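Local coordinates for protein flagellin B1 (Methanocaldococcus jannaschii DSM 2661, PDB 5YA6) that binds a calcium ion and probably assembles as a structural subunit of the archaellum, the swimming filament of archaea, at residues Ile78-Ser81 with Ser82-Thr85. Residues are numbered along the deposited sequence; the frame is centred on the assembly and turned at random.
Sequences IFNS and SAIT
Asn80 reaches forward over the turn that follows it, and OD1 takes two backbone N-H groups. Ala83 N gives Asn80 OD1 a fairly straight bond of 3.0 Å (155° at the hydrogen), coming from above the carbonyl plane of the amide. Ser82 N also approaches Asn80 OD1, at 2.7 Å, but the bend at its hydrogen makes that bond weak. CG lies opposite the backbone N (chi1 -177°), beside the carbonyl carbon, which brings the amide round to the oncoming chain. Meanwhile the main-chain oxygen, Asn80 O, accepts from Ile84 N at 2.9 Å.

Ile84 then runs back along the turn. Ile84 CB sits 3.5 Å from Asn80 O, and Ile84 CG1, at 4.0 Å, still lies near that oxygen. At the tip, Ile84 CD1 packs 3.5 Å from Ile78 CA and more loosely against Ile78 CB. Thr72 also touches both isoleucines, while Ile78 O takes a bond from Trp87 NE1. On the exposed side, one water bridges Ser81 OG and Ser82 OG.

An alanine in place of Asn80 would probably leave the N-H groups of Ser82 and Ala83 without this shared acceptor and set the turn freer to move. Side-chain oxygen to the second and third residues on, main-chain oxygen to the fourth: this is an Asx motif, here in the loop joining strands 59-69 and 94-99.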
ATOM      1  N   ILE B  78      -9.597  21.245   8.484  1.00 18.49           N
ATOM      2  CA  ILE B  78      -8.708  21.468   7.326  1.00 18.96           C
ATOM      3  C   ILE B  78      -9.343  20.955   6.018  1.00 15.81           C
ATOM      4  O   ILE B  78      -8.666  20.946   5.013  1.00 16.38           O
ATOM      5  CB  ILE B  78      -7.323  20.793   7.544  1.00 24.14           C
ATOM      6  CG1 ILE B  78      -7.480  19.368   8.035  1.00 25.27           C
ATOM      7  CG2 ILE B  78      -6.491  21.593   8.571  1.00 24.67           C
ATOM      8  CD1 ILE B  78      -7.872  18.365   6.952  1.00 27.08           C
ATOM      9  N   PHE B  79     -10.618  20.612   6.032  1.00 15.92           N
ATOM     10  CA  PHE B  79     -11.353  20.215   4.806  1.00 17.25           C
ATOM     11  C   PHE B  79     -12.145  21.354   4.157  1.00 17.72           C
ATOM     12  O   PHE B  79     -12.731  21.167   3.077  1.00 22.45           O
ATOM     13  CB  PHE B  79     -12.274  19.056   5.068  1.00 17.42           C
ATOM     14  CG  PHE B  79     -11.528  17.794   5.350  1.00 17.36           C
ATOM     15  CD1 PHE B  79     -10.669  17.268   4.392  1.00 16.22           C
ATOM     16  CD2 PHE B  79     -11.680  17.129   6.562  1.00 17.32           C
ATOM     17  CE1 PHE B  79      -9.923  16.117   4.684  1.00 16.30           C
ATOM     18  CE2 PHE B  79     -10.964  15.962   6.850  1.00 17.39           C
ATOM     19  CZ  PHE B  79     -10.100  15.457   5.892  1.00 17.29           C
ATOM     20  N   ASN B  80     -12.181  22.500   4.778  1.00 14.04           N
ATOM     21  CA  ASN B  80     -13.045  23.597   4.272  1.00 14.34           C
ATOM     22  C   ASN B  80     -12.402  24.434   3.194  1.00 13.16           C
ATOM     23  O   ASN B  80     -11.344  25.060   3.402  1.00 12.34           O
ATOM     24  CB  ASN B  80     -13.389  24.433   5.501  1.00 16.27           C
ATOM     25  CG  ASN B  80     -14.336  25.589   5.196  1.00 18.63           C
ATOM     26  OD1 ASN B  80     -14.185  26.339   4.234  1.00 17.95           O
ATOM     27  ND2 ASN B  80     -15.326  25.737   6.060  1.00 24.96           N
ATOM     28  N   SER B  81     -12.971  24.386   1.985  1.00 12.22           N
ATOM     29  CA  SER B  81     -12.351  25.073   0.823  1.00 11.91           C
ATOM     30  C   SER B  81     -12.636  26.574   0.825  1.00 12.29           C
ATOM     31  O   SER B  81     -12.097  27.280  -0.016  1.00 13.29           O
ATOM     32  CB  SER B  81     -12.761  24.430  -0.459  1.00 13.37           C
ATOM     33  OG  SER B  81     -14.139  24.689  -0.801  1.00 12.97           O
ATOM     34  N   SER B  82     -13.502  27.076   1.713  1.00 12.77           N
ATOM     35  CA  SER B  82     -13.553  28.542   1.922  1.00 14.32           C
ATOM     36  C   SER B  82     -12.368  29.077   2.673  1.00 15.29           C
ATOM     37  O   SER B  82     -11.810  30.143   2.288  1.00 17.18           O
ATOM     38  CB  SER B  82     -14.891  28.965   2.568  1.00 15.56           C
ATOM     39  OG  SER B  82     -15.900  28.587   1.681  1.00 16.38           O
ATOM     40  N   ALA B  83     -12.000  28.399   3.745  1.00 14.79           N
ATOM     41  CA  ALA B  83     -10.919  28.832   4.614  1.00 15.42           C
ATOM     42  C   ALA B  83      -9.562  28.452   4.009  1.00 15.47           C
ATOM     43  O   ALA B  83      -8.581  29.189   4.134  1.00 15.86           O
ATOM     44  CB  ALA B  83     -11.083  28.227   5.987  1.00 16.79           C
ATOM     45  N   ILE B  84      -9.540  27.291   3.322  1.00 13.51           N
ATOM     46  CA  ILE B  84      -8.312  26.787   2.679  1.00 14.39           C
ATOM     47  C   ILE B  84      -8.566  26.667   1.178  1.00 13.23           C
ATOM     48  O   ILE B  84      -8.960  25.654   0.674  1.00 12.33           O
ATOM     49  CB  ILE B  84      -7.911  25.465   3.380  1.00 14.93           C
ATOM     50  CG1 ILE B  84      -7.633  25.684   4.882  1.00 17.17           C
ATOM     51  CG2 ILE B  84      -6.635  24.907   2.705  1.00 15.72           C
ATOM     52  CD1 ILE B  84      -7.879  24.466   5.714  1.00 18.22           C
ATOM     53  N   THR B  85      -8.447  27.782   0.449  1.00 15.39           N
ATOM     54  CA  THR B  85      -8.863  27.857  -0.920  1.00 16.77           C
ATOM     55  C   THR B  85      -7.933  27.075  -1.847  1.00 15.36           C
ATOM     56  O   THR B  85      -8.334  26.698  -2.933  1.00 14.43           O
ATOM     57  CB  THR B  85      -8.881  29.366  -1.412  1.00 19.63           C
ATOM     58  OG1 THR B  85      -7.654  30.017  -1.021  1.00 22.78           O
ATOM     59  CG2 THR B  85     -10.049  30.083  -0.716  1.00 23.62           C
TER
HETATM   60  O   HOH W   1     -16.472  26.305   0.075  1.00 15.52           O
HETATM   61  O   HOH W   2     -11.215  26.859  -3.205  1.00 21.47           O